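Long-range contacts in 1,4-beta-N-Acetylmuramidase M1 (Streptomyces coelicolor, PDB 1JFX), which hydrolyses the beta-1,4 linkages between N-acetylmuramic acid and N-acetylglucosamine in bacterial peptidoglycan, with both acetylmuramidase and diacetylmuramidase activity: residues H12-I17 / G191-D196; G84-D89 / R130-V135; G153-S158 / G175-T180; A163-S168 / Y184-R189. All blocks are in the same frame, centred on the assembly; numbering follows the deposited sequence.

Interaction 1: H12-I17 / G191-D196; sequences HWQGSI and GGVSGD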
loop_
_atom_site.group_PDB
_atom_site.type_symbol
_atom_site.label_atom_id
_atom_site.label_comp_id
_atom_site.label_asym_id
_atom_site.label_seq_id
_atom_site.Cartn_x
_atom_site.Cartn_y
_atom_site.Cartn_z
ATOM N N HIS A 12 1.466 12.808 -4.607
ATOM C CA HIS A 12 1.777 14.181 -4.994
ATOM C C HIS A 12 0.895 15.182 -4.241
ATOM O O HIS A 12 1.246 16.356 -4.138
ATOM C CB HIS A 12 1.598 14.379 -6.508
ATOM C CG HIS A 12 0.207 14.749 -6.900
ATOM N ND1 HIS A 12 -0.842 13.857 -6.863
ATOM C CD2 HIS A 12 -0.322 15.939 -7.265
ATOM C CE1 HIS A 12 -1.960 14.481 -7.185
ATOM N NE2 HIS A 12 -1.671 15.747 -7.434
ATOM N N TRP A 13 -0.236 14.732 -3.706
ATOM C CA TRP A 13 -1.114 15.652 -2.972
ATOM C C TRP A 13 -0.419 16.270 -1.761
ATOM O O TRP A 13 -0.802 17.353 -1.305
ATOM C CB TRP A 13 -2.386 14.951 -2.488
ATOM C CG TRP A 13 -3.359 14.599 -3.571
ATOM C CD1 TRP A 13 -3.684 13.346 -4.003
ATOM C CD2 TRP A 13 -4.159 15.509 -4.343
ATOM N NE1 TRP A 13 -4.637 13.415 -4.991
ATOM C CE2 TRP A 13 -4.946 14.729 -5.221
ATOM C CE3 TRP A 13 -4.285 16.905 -4.380
ATOM C CZ2 TRP A 13 -5.853 15.297 -6.127
ATOM C CZ3 TRP A 13 -5.187 17.473 -5.284
ATOM C CH2 TRP A 13 -5.959 16.665 -6.144
ATOM N N GLN A 14 0.586 15.581 -1.231
ATOM C CA GLN A 14 1.313 16.080 -0.072
ATOM C C GLN A 14 2.420 17.078 -0.409
ATOM O O GLN A 14 3.075 17.606 0.491
ATOM C CB GLN A 14 1.880 14.913 0.750
ATOM C CG GLN A 14 0.862 14.290 1.701
ATOM C CD GLN A 14 -0.346 13.734 0.985
ATOM O OE1 GLN A 14 -0.227 12.852 0.135
ATOM N NE2 GLN A 14 -1.527 14.246 1.328
ATOM N N GLY A 15 2.618 17.345 -1.699
ATOM C CA GLY A 15 3.618 18.313 -2.125
ATOM C C GLY A 15 5.056 18.003 -1.753
ATOM O O GLY A 15 5.470 16.840 -1.752
ATOM N N SER A 16 5.822 19.048 -1.448
ATOM C CA SER A 16 7.226 18.895 -1.068
ATOM C C SER A 16 7.322 18.425 0.375
ATOM O O SER A 16 6.815 19.078 1.281
ATOM C CB SER A 16 7.958 20.231 -1.214
ATOM O OG SER A 16 9.312 20.092 -0.833
ATOM N N ILE A 17 7.991 17.298 0.585
ATOM C CA ILE A 17 8.129 16.713 1.917
ATOM C C ILE A 17 9.564 16.714 2.426
ATOM O O ILE A 17 10.492 16.384 1.685
ATOM C CB ILE A 17 7.647 15.247 1.899
ATOM C CG1 ILE A 17 6.171 15.191 1.499
ATOM C CG2 ILE A 17 7.877 14.589 3.282
ATOM C CD1 ILE A 17 5.647 13.739 1.311
ATOM N N GLY A 191 5.598 16.325 11.180
ATOM C CA GLY A 191 6.624 17.280 10.810
ATOM C C GLY A 191 7.171 16.931 9.431
ATOM O O GLY A 191 7.372 15.750 9.114
ATOM N N GLY A 192 7.400 17.950 8.608
ATOM C CA GLY A 192 7.932 17.712 7.275
ATOM C C GLY A 192 6.878 17.628 6.191
ATOM O O GLY A 192 7.196 17.710 5.017
ATOM N N VAL A 193 5.621 17.438 6.587
ATOM C CA VAL A 193 4.533 17.398 5.620
ATOM C C VAL A 193 3.580 18.535 5.942
ATOM O O VAL A 193 3.146 18.689 7.089
ATOM C CB VAL A 193 3.733 16.089 5.686
ATOM C CG1 VAL A 193 2.578 16.143 4.705
ATOM C CG2 VAL A 193 4.640 14.910 5.365
ATOM N N SER A 194 3.263 19.340 4.939
ATOM C CA SER A 194 2.330 20.437 5.155
ATOM C C SER A 194 0.912 19.969 4.856
ATOM O O SER A 194 0.637 19.462 3.767
ATOM C CB SER A 194 2.679 21.634 4.264
ATOM O OG SER A 194 3.895 22.235 4.669
ATOM N N GLY A 195 0.025 20.135 5.831
ATOM C CA GLY A 195 -1.366 19.754 5.640
ATOM C C GLY A 195 -1.714 18.344 6.086
ATOM O O GLY A 195 -0.934 17.671 6.764
ATOM N N ASP A 196 -2.900 17.898 5.698
ATOM C CA ASP A 196 -3.380 16.572 6.066
ATOM C C ASP A 196 -2.498 15.447 5.549
ATOM O O ASP A 196 -2.100 15.439 4.381
ATOM C CB ASP A 196 -4.804 16.348 5.532
ATOM C CG ASP A 196 -5.838 17.206 6.232
ATOM O OD1 ASP A 196 -5.602 17.655 7.374
ATOM O OD2 ASP A 196 -6.917 17.417 5.633
HETATM O O HOH W 1 4.298 18.851 2.401
HETATM O O HOH W 2 8.159 20.171 4.175
#

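Interaction 2: G84-D89 / R130-V135; sequences GGWSRD and RTTRDV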
loop_
_atom_site.group_PDB
_atom_site.type_symbol
_atom_site.label_atom_id
_atom_site.label_comp_id
_atom_site.label_asym_id
_atom_site.label_seq_id
_atom_site.Cartn_x
_atom_site.Cartn_y
_atom_site.Cartn_z
ATOM N N GLY A 84 7.756 -0.021 -8.340
ATOM C CA GLY A 84 7.423 -1.154 -7.491
ATOM C C GLY A 84 8.463 -2.243 -7.320
ATOM O O GLY A 84 8.203 -3.256 -6.667
ATOM N N GLY A 85 9.638 -2.051 -7.908
ATOM C CA GLY A 85 10.679 -3.058 -7.777
ATOM C C GLY A 85 11.097 -3.213 -6.331
ATOM O O GLY A 85 10.950 -2.297 -5.522
ATOM N N TRP A 86 11.620 -4.382 -5.996
ATOM C CA TRP A 86 12.037 -4.622 -4.630
ATOM C C TRP A 86 13.366 -5.349 -4.557
ATOM O O TRP A 86 13.683 -6.170 -5.412
ATOM C CB TRP A 86 10.983 -5.477 -3.890
ATOM C CG TRP A 86 11.421 -5.849 -2.489
ATOM C CD1 TRP A 86 11.269 -5.096 -1.355
ATOM C CD2 TRP A 86 12.198 -6.998 -2.104
ATOM N NE1 TRP A 86 11.906 -5.701 -0.296
ATOM C CE2 TRP A 86 12.485 -6.866 -0.728
ATOM C CE3 TRP A 86 12.686 -8.118 -2.796
ATOM C CZ2 TRP A 86 13.239 -7.814 -0.022
ATOM C CZ3 TRP A 86 13.431 -9.061 -2.103
ATOM C CH2 TRP A 86 13.703 -8.904 -0.722
ATOM N N SER A 87 14.146 -5.017 -3.536
ATOM C CA SER A 87 15.390 -5.728 -3.260
ATOM C C SER A 87 15.671 -5.502 -1.783
ATOM O O SER A 87 15.217 -4.513 -1.195
ATOM C CB SER A 87 16.557 -5.246 -4.137
ATOM O OG SER A 87 16.992 -3.959 -3.768
ATOM N N ARG A 88 16.407 -6.432 -1.176
ATOM C CA ARG A 88 16.714 -6.341 0.243
ATOM C C ARG A 88 17.796 -5.316 0.548
ATOM O O ARG A 88 18.936 -5.454 0.101
ATOM C CB ARG A 88 17.159 -7.711 0.768
ATOM C CG ARG A 88 17.635 -7.657 2.215
ATOM C CD ARG A 88 18.057 -9.018 2.724
ATOM N NE ARG A 88 18.420 -8.931 4.134
ATOM C CZ ARG A 88 18.596 -9.984 4.926
ATOM N NH1 ARG A 88 18.441 -11.210 4.440
ATOM N NH2 ARG A 88 18.909 -9.810 6.202
ATOM N N ASP A 89 17.436 -4.281 1.301
ATOM C CA ASP A 89 18.413 -3.262 1.678
ATOM C C ASP A 89 18.094 -2.585 3.001
ATOM O O ASP A 89 18.537 -1.464 3.248
ATOM C CB ASP A 89 18.567 -2.209 0.562
ATOM C CG ASP A 89 17.317 -1.370 0.348
ATOM O OD1 ASP A 89 16.352 -1.484 1.132
ATOM O OD2 ASP A 89 17.317 -0.583 -0.620
ATOM N N ARG A 130 7.872 -10.889 -10.684
ATOM C CA ARG A 130 8.811 -9.793 -10.906
ATOM C C ARG A 130 9.750 -9.483 -9.744
ATOM O O ARG A 130 10.936 -9.206 -9.957
ATOM C CB ARG A 130 8.051 -8.496 -11.233
ATOM C CG ARG A 130 7.325 -8.466 -12.584
ATOM C CD ARG A 130 8.314 -8.428 -13.766
ATOM N NE ARG A 130 9.182 -7.247 -13.772
ATOM C CZ ARG A 130 8.900 -6.087 -14.350
ATOM N NH1 ARG A 130 7.748 -5.905 -14.998
ATOM N NH2 ARG A 130 9.796 -5.094 -14.289
ATOM N N THR A 131 9.227 -9.549 -8.521
ATOM C CA THR A 131 9.980 -9.138 -7.335
ATOM C C THR A 131 10.301 -10.167 -6.250
ATOM O O THR A 131 11.084 -9.870 -5.342
ATOM C CB THR A 131 9.209 -8.003 -6.601
ATOM O OG1 THR A 131 8.048 -8.572 -5.977
ATOM C CG2 THR A 131 8.752 -6.902 -7.586
ATOM N N THR A 132 9.682 -11.344 -6.344
ATOM C CA THR A 132 9.749 -12.448 -5.372
ATOM C C THR A 132 8.855 -12.159 -4.166
ATOM O O THR A 132 8.690 -13.018 -3.310
ATOM C CB THR A 132 11.188 -12.793 -4.808
ATOM O OG1 THR A 132 11.597 -11.821 -3.835
ATOM C CG2 THR A 132 12.210 -12.883 -5.938
ATOM N N ARG A 133 8.245 -10.975 -4.117
ATOM C CA ARG A 133 7.429 -10.635 -2.958
ATOM C C ARG A 133 5.929 -10.771 -3.125
ATOM O O ARG A 133 5.398 -10.611 -4.225
ATOM C CB ARG A 133 7.692 -9.188 -2.523
ATOM C CG ARG A 133 9.147 -8.807 -2.281
ATOM C CD ARG A 133 9.825 -9.705 -1.235
ATOM N NE ARG A 133 9.073 -9.854 0.022
ATOM C CZ ARG A 133 9.171 -9.048 1.080
ATOM N NH1 ARG A 133 9.990 -8.000 1.067
ATOM N NH2 ARG A 133 8.457 -9.308 2.175
ATOM N N ASP A 134 5.262 -11.066 -2.005
ATOM C CA ASP A 134 3.794 -11.130 -1.950
ATOM C C ASP A 134 3.322 -9.671 -1.835
ATOM O O ASP A 134 3.663 -8.968 -0.879
ATOM C CB ASP A 134 3.316 -11.896 -0.711
ATOM C CG ASP A 134 3.519 -13.391 -0.825
ATOM O OD1 ASP A 134 3.439 -13.920 -1.951
ATOM O OD2 ASP A 134 3.737 -14.053 0.219
ATOM N N VAL A 135 2.533 -9.217 -2.801
ATOM C CA VAL A 135 2.056 -7.847 -2.790
ATOM C C VAL A 135 1.147 -7.593 -1.584
ATOM O O VAL A 135 0.374 -8.464 -1.179
ATOM C CB VAL A 135 1.296 -7.525 -4.103
ATOM C CG1 VAL A 135 -0.027 -8.295 -4.149
ATOM C CG2 VAL A 135 1.070 -6.008 -4.221
HETATM O O HOH W 3 13.786 -9.106 -5.915
#

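Interaction 3: G153-S158 / G175-T180; sequences GMAAKS and GFPTWT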
loop_
_atom_site.group_PDB
_atom_site.type_symbol
_atom_site.label_atom_id
_atom_site.label_comp_id
_atom_site.label_asym_id
_atom_site.label_seq_id
_atom_site.Cartn_x
_atom_site.Cartn_y
_atom_site.Cartn_z
ATOM N N GLY A 153 -9.527 -16.029 -0.652
ATOM C CA GLY A 153 -8.420 -16.474 -1.479
ATOM C C GLY A 153 -7.055 -15.830 -1.364
ATOM O O GLY A 153 -6.060 -16.390 -1.849
ATOM N N MET A 154 -6.983 -14.661 -0.745
ATOM C CA MET A 154 -5.694 -14.000 -0.598
ATOM C C MET A 154 -5.198 -14.074 0.830
ATOM O O MET A 154 -4.161 -13.508 1.142
ATOM C CB MET A 154 -5.784 -12.527 -1.022
ATOM C CG MET A 154 -6.227 -12.324 -2.453
ATOM S SD MET A 154 -5.148 -13.154 -3.648
ATOM C CE MET A 154 -3.672 -12.115 -3.574
ATOM N N ALA A 155 -5.923 -14.783 1.699
ATOM C CA ALA A 155 -5.517 -14.874 3.103
ATOM C C ALA A 155 -4.082 -15.348 3.306
ATOM O O ALA A 155 -3.367 -14.820 4.163
ATOM C CB ALA A 155 -6.484 -15.785 3.877
ATOM N N ALA A 156 -3.644 -16.324 2.517
ATOM C CA ALA A 156 -2.281 -16.827 2.673
ATOM C C ALA A 156 -1.321 -16.245 1.650
ATOM O O ALA A 156 -0.151 -16.625 1.621
ATOM C CB ALA A 156 -2.269 -18.351 2.582
ATOM N N LYS A 157 -1.803 -15.316 0.829
ATOM C CA LYS A 157 -0.970 -14.731 -0.222
ATOM C C LYS A 157 -0.553 -13.278 -0.051
ATOM O O LYS A 157 0.533 -12.904 -0.472
ATOM C CB LYS A 157 -1.676 -14.830 -1.571
ATOM C CG LYS A 157 -1.745 -16.215 -2.179
ATOM C CD LYS A 157 -2.420 -16.108 -3.534
ATOM C CE LYS A 157 -2.343 -17.392 -4.323
ATOM N NZ LYS A 157 -3.102 -17.236 -5.597
ATOM N N SER A 158 -1.420 -12.453 0.528
ATOM C CA SER A 158 -1.095 -11.039 0.676
ATOM C C SER A 158 -1.303 -10.424 2.045
ATOM O O SER A 158 -2.358 -10.622 2.658
ATOM C CB SER A 158 -1.936 -10.198 -0.298
ATOM O OG SER A 158 -1.542 -10.349 -1.652
ATOM N N GLY A 175 -11.861 -12.630 5.161
ATOM C CA GLY A 175 -10.893 -13.094 4.179
ATOM C C GLY A 175 -9.422 -12.842 4.478
ATOM O O GLY A 175 -8.563 -13.241 3.687
ATOM N N PHE A 176 -9.132 -12.157 5.584
ATOM C CA PHE A 176 -7.757 -11.897 6.011
ATOM C C PHE A 176 -7.611 -12.382 7.463
ATOM O O PHE A 176 -8.512 -12.202 8.279
ATOM C CB PHE A 176 -7.431 -10.407 5.868
ATOM C CG PHE A 176 -7.373 -9.955 4.432
ATOM C CD1 PHE A 176 -6.300 -10.329 3.620
ATOM C CD2 PHE A 176 -8.433 -9.249 3.861
ATOM C CE1 PHE A 176 -6.286 -10.017 2.259
ATOM C CE2 PHE A 176 -8.429 -8.933 2.498
ATOM C CZ PHE A 176 -7.352 -9.320 1.697
ATOM N N PRO A 177 -6.484 -13.039 7.791
ATOM C CA PRO A 177 -6.252 -13.554 9.143
ATOM C C PRO A 177 -5.998 -12.482 10.199
ATOM O O PRO A 177 -6.179 -12.716 11.393
ATOM C CB PRO A 177 -5.057 -14.485 8.958
ATOM C CG PRO A 177 -4.275 -13.780 7.863
ATOM C CD PRO A 177 -5.370 -13.388 6.887
ATOM N N THR A 178 -5.562 -11.315 9.742
ATOM C CA THR A 178 -5.268 -10.190 10.615
ATOM C C THR A 178 -4.865 -9.036 9.705
ATOM O O THR A 178 -4.841 -9.190 8.479
ATOM C CB THR A 178 -4.071 -10.501 11.572
ATOM O OG1 THR A 178 -3.950 -9.455 12.538
ATOM C CG2 THR A 178 -2.754 -10.622 10.798
ATOM N N TRP A 179 -4.575 -7.879 10.290
ATOM C CA TRP A 179 -4.115 -6.762 9.478
ATOM C C TRP A 179 -2.625 -6.595 9.738
ATOM O O TRP A 179 -2.141 -6.890 10.831
ATOM C CB TRP A 179 -4.853 -5.460 9.830
ATOM C CG TRP A 179 -4.766 -5.057 11.269
ATOM C CD1 TRP A 179 -5.587 -5.456 12.279
ATOM C CD2 TRP A 179 -3.828 -4.135 11.851
ATOM N NE1 TRP A 179 -5.228 -4.842 13.455
ATOM C CE2 TRP A 179 -4.153 -4.023 13.222
ATOM C CE3 TRP A 179 -2.751 -3.392 11.342
ATOM C CZ2 TRP A 179 -3.442 -3.199 14.095
ATOM C CZ3 TRP A 179 -2.043 -2.571 12.211
ATOM C CH2 TRP A 179 -2.390 -2.481 13.569
ATOM N N THR A 180 -1.901 -6.134 8.715
ATOM C CA THR A 180 -0.465 -5.894 8.814
ATOM C C THR A 180 -0.227 -4.384 8.957
ATOM O O THR A 180 0.570 -3.957 9.789
ATOM C CB THR A 180 0.257 -6.466 7.577
ATOM O OG1 THR A 180 0.126 -7.897 7.591
ATOM C CG2 THR A 180 1.749 -6.106 7.594
HETATM O O HOH W 4 -8.592 -13.110 0.908
#

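Interaction 4: A163-S168 / Y184-R189; sequences AHWGVS and YSATGR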
loop_
_atom_site.group_PDB
_atom_site.type_symbol
_atom_site.label_atom_id
_atom_site.label_comp_id
_atom_site.label_asym_id
_atom_site.label_seq_id
_atom_site.Cartn_x
_atom_site.Cartn_y
_atom_site.Cartn_z
ATOM N N ALA A 163 -7.797 0.191 5.427
ATOM C CA ALA A 163 -8.093 1.610 5.571
ATOM C C ALA A 163 -9.379 1.688 6.387
ATOM O O ALA A 163 -10.419 1.231 5.934
ATOM C CB ALA A 163 -8.302 2.263 4.198
ATOM N N HIS A 164 -9.297 2.234 7.596
ATOM C CA HIS A 164 -10.479 2.375 8.445
ATOM C C HIS A 164 -10.191 3.529 9.383
ATOM O O HIS A 164 -9.543 3.381 10.435
ATOM C CB HIS A 164 -10.757 1.087 9.224
ATOM C CG HIS A 164 -12.131 1.044 9.800
ATOM N ND1 HIS A 164 -12.672 -0.086 10.382
ATOM C CD2 HIS A 164 -13.090 1.996 9.857
ATOM C CE1 HIS A 164 -13.909 0.176 10.768
ATOM N NE2 HIS A 164 -14.188 1.432 10.461
ATOM N N TRP A 165 -10.662 4.699 8.973
ATOM C CA TRP A 165 -10.398 5.909 9.729
ATOM C C TRP A 165 -11.302 6.147 10.921
ATOM O O TRP A 165 -12.464 5.743 10.932
ATOM C CB TRP A 165 -10.497 7.138 8.815
ATOM C CG TRP A 165 -9.773 7.018 7.499
ATOM C CD1 TRP A 165 -8.601 6.347 7.256
ATOM C CD2 TRP A 165 -10.137 7.639 6.259
ATOM N NE1 TRP A 165 -8.218 6.518 5.950
ATOM C CE2 TRP A 165 -9.140 7.306 5.315
ATOM C CE3 TRP A 165 -11.212 8.449 5.856
ATOM C CZ2 TRP A 165 -9.180 7.756 3.988
ATOM C CZ3 TRP A 165 -11.251 8.896 4.537
ATOM C CH2 TRP A 165 -10.240 8.546 3.623
ATOM N N GLY A 166 -10.741 6.820 11.917
ATOM C CA GLY A 166 -11.492 7.209 13.098
ATOM C C GLY A 166 -12.021 6.178 14.069
ATOM O O GLY A 166 -12.930 6.489 14.837
ATOM N N VAL A 167 -11.488 4.965 14.048
ATOM C CA VAL A 167 -11.944 3.948 14.985
ATOM C C VAL A 167 -10.790 3.514 15.876
ATOM O O VAL A 167 -9.621 3.681 15.515
ATOM C CB VAL A 167 -12.537 2.715 14.256
ATOM C CG1 VAL A 167 -13.853 3.109 13.575
ATOM C CG2 VAL A 167 -11.547 2.179 13.221
ATOM N N SER A 168 -11.124 2.940 17.030
ATOM C CA SER A 168 -10.103 2.517 17.982
ATOM C C SER A 168 -9.306 1.288 17.543
ATOM O O SER A 168 -8.174 1.101 17.973
ATOM C CB SER A 168 -10.737 2.276 19.356
ATOM O OG SER A 168 -11.627 1.191 19.319
ATOM N N TYR A 184 -5.392 4.706 9.804
ATOM C CA TYR A 184 -6.422 5.133 10.753
ATOM C C TYR A 184 -6.824 6.591 10.686
ATOM O O TYR A 184 -7.739 7.024 11.396
ATOM C CB TYR A 184 -5.980 4.775 12.181
ATOM C CG TYR A 184 -4.705 5.452 12.636
ATOM C CD1 TYR A 184 -4.738 6.723 13.194
ATOM C CD2 TYR A 184 -3.461 4.818 12.497
ATOM C CE1 TYR A 184 -3.577 7.357 13.604
ATOM C CE2 TYR A 184 -2.277 5.452 12.909
ATOM C CZ TYR A 184 -2.357 6.725 13.463
ATOM O OH TYR A 184 -1.242 7.380 13.904
ATOM N N SER A 185 -6.140 7.351 9.842
ATOM C CA SER A 185 -6.472 8.756 9.666
ATOM C C SER A 185 -5.969 9.270 8.335
ATOM O O SER A 185 -4.928 8.827 7.853
ATOM C CB SER A 185 -5.849 9.608 10.767
ATOM O OG SER A 185 -6.150 10.984 10.562
ATOM N N ALA A 186 -6.726 10.196 7.750
ATOM C CA ALA A 186 -6.329 10.832 6.508
ATOM C C ALA A 186 -6.143 12.317 6.797
ATOM O O ALA A 186 -5.875 13.102 5.886
ATOM C CB ALA A 186 -7.408 10.639 5.435
ATOM N N THR A 187 -6.274 12.693 8.068
ATOM C CA THR A 187 -6.184 14.093 8.467
ATOM C C THR A 187 -5.168 14.346 9.573
ATOM O O THR A 187 -5.356 15.228 10.420
ATOM C CB THR A 187 -7.568 14.585 8.938
ATOM O OG1 THR A 187 -8.086 13.681 9.929
ATOM C CG2 THR A 187 -8.529 14.652 7.758
ATOM N N GLY A 188 -4.091 13.576 9.567
ATOM C CA GLY A 188 -3.089 13.741 10.603
ATOM C C GLY A 188 -2.101 14.868 10.344
ATOM O O GLY A 188 -2.182 15.604 9.356
ATOM N N ARG A 189 -1.153 14.988 11.257
ATOM C CA ARG A 189 -0.104 15.989 11.149
ATOM C C ARG A 189 1.221 15.292 11.424
ATOM O O ARG A 189 1.311 14.423 12.306
ATOM C CB ARG A 189 -0.318 17.111 12.171
ATOM C CG ARG A 189 -1.448 18.059 11.820
ATOM C CD ARG A 189 -1.118 18.831 10.565
ATOM N NE ARG A 189 -2.155 19.797 10.228
ATOM C CZ ARG A 189 -3.271 19.510 9.558
ATOM N NH1 ARG A 189 -3.512 18.271 9.138
ATOM N NH2 ARG A 189 -4.150 20.471 9.292
#

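Interaction 1: H12-I17 / G191-D196
Two side chains of the 12-17 loop, Gln-14 and Ile-17, meet Val-193 through different methyl groups. CG1 of Val-193 approaches CG of Gln-14 at 3.9 Å, the two side chains crossing at a slant. CG2 of Val-193 faces CG2 of Ile-17, also at 3.9 Å, with these branched side chains side by side and pointing the same way. The Gln-14 chain is bent at chi2 (60°), and its NE2 gives a weak hydrogen bond of 3.3 Å to the carbonyl O of Asp-196. OE1 accepts from the backbone N of Ser-11, so the amide is held at both of its polar atoms. Between the backbones the link is mainly water. One molecule donates to O of Gln-14 and O of Ser-16 while accepting from N of Ser-194 at 2.8 Å, and a CA-H...O contact joins CA of Ile-17 to O of Gly-192 at 3.4 Å. Asp-196 turns its carboxylate to Arg-189 in a salt bridge. Near the surface of the family 25 barrel, the contact joins the loop after strand 6-10 to the chain entering strand 196-202, its antiparallel neighbour; Val-22 of helix 19-24 packs against both Ile-17 and Val-193.

Interaction 2: G84-D89 / R130-V135
Trp-86 and Arg-133 carry the contact through a cation-pi and a CH-pi interaction on the same face of the indole. CD of Arg-133 lies 3.6 Å from the centroid of the six-membered ring and 10° off its normal, whereas CZ is farther out, at 4.7 Å. Because the arginine chain is bent at chi2 and chi3, its methylenes cover the ring before the guanidinium stands steeply on it, the two planes 75° apart. NH1 of Arg-133 comes within 3.3 Å of CE2 of Trp-86, over the ring.

The polar ends are held by other residues: NE1 of Trp-86 donates to the carbonyls of Thr-92 and Ala-213, and NH2 of Arg-133 to that of Leu-212. A water donates to both O of Trp-86 and O of Thr-131, the latter at 2.9 Å. In an ST turn, OG1 of Thr-131 accepts from N of Arg-133 at 3.0 Å, bracing the chain as it leaves the helix, and is also hydrogen-bonded to O of Tyr-127.

Apolar packing is lighter, with CB of Trp-86 4.1 Å from CB of Thr-131. The contact joins the C-terminal end of helix 113-131 to the loop between helix 72-81 and strand 96-98, close to the end of helix 206-214.

Interaction 3: G153-S158 / G175-T180
The ring of Phe-176 presents its CE1 corner to the 153-158 loop, where it meets two different groups. The carbonyl O of Ser-158 lies at the ring edge, near its plane, 4.0 Å from CE1, while CB of Met-154 approaches the same carbon obliquely at 4.2 Å. With CG anti to the carbonyl carbon (chi1 -68°), Phe-176 extends to Phe-160, whose ring stacks on it, and to Trp-144, whose ring meets it at a slant. The Met-154 chain, bent at chi2 and chi3, carries its sulfur away from Phe-176, and the side chain packs on Ile-120 and His-124 of helix 113-131 and on Ile-137.

These loops belong to the TIM-barrel-like fold of the family 25 lysozymes: one leads into strand 160-163 and the other into strand 181-185, its parallel neighbour. Phe-176, on the approach to strand 181-185, thus packs on the entry and first residue of strand 160-163 and on helix 141-148.

Ala-155 packs on the residues flanking Phe-176. Its CB touches O of Gly-175 at 3.3 Å and CD of the Pro-177 ring at 4.0 Å, and its carbonyl O lies 3.7 Å from that CD. A water bridges the backbones, accepting from N of Met-154 and donating to O of Gly-175, both at 2.8 Å. O of Met-154 accepts from N of Lys-157 and N of Ser-158, closing the loop into a compact turn.

Interaction 4: A163-S168 / Y184-R189
An indole laid over a backbone turn is the striking feature here: Trp-165 covers Ala-186 and the peptide before it with one face of its ring. CB of Ala-186 points toward the tryptophan segment and reaches 3.8 Å from the centroid of the six-membered ring, 17° off the normal, a CH-pi contact. Its closest ring atom is CZ2 of Trp-165, at 3.7 Å. On the five-membered side, CD1 of Trp-165 lies 3.7 Å from N of Ser-185, so the ring follows the chain from Tyr-184 to Ala-186. The Trp-165 CG stands anti to its own carbonyl carbon (chi1 -47°), and NE1 is hydrogen-bonded to OE1 of Gln-183, which helps fix the rotation of the indole.

At the CB end of the tryptophan the backbones are joined directly. N of Gly-166 donates to O of Tyr-184 over 3.1 Å, nearly straight at 162° but tilted from the carbonyl plane. The same oxygen also receives a CA-H...O contact from Trp-165 CA at 3.3 Å, and a second such contact runs from CA of Tyr-184 to O of His-164. Just beyond, OG of Ser-185 accepts from N of Thr-187 at 3.0 Å in an ST turn at the corner of the chain.

Trp-165 lies near the predicted catalytic residues Asp-9 and Glu-100, which places it beside the probable active site. The contact continues from parallel strands 160-163 and 181-185 into the loops beyond their C-terminal ends, with strand 196-202 beside Tyr-184 and Ala-186.

Overall arrangement
Interactions 1 and 4 lie on the active-site side of the barrel, their centres about 17 Å apart, and are tied by a salt bridge of 2.8 Å between Asp-196 OD1 and Arg-189 NH1. The side chains of Gln-14 and Trp-165 lie about 6 and 7 Å from that of Asp-9, a predicted catalytic residue. Interactions 2 and 3, about 18 Å apart between centres, meet where Val-135 O and Ser-158 OG lie 2.7 Å apart. Interaction 3 lies across the chain's centre from interaction 1, about 31 Å away between centres. Interactions 3 and 4 alternate along the chain, interaction 3 on the chain entering strands 160-163 and 181-185, interaction 4 at their C-terminal ends.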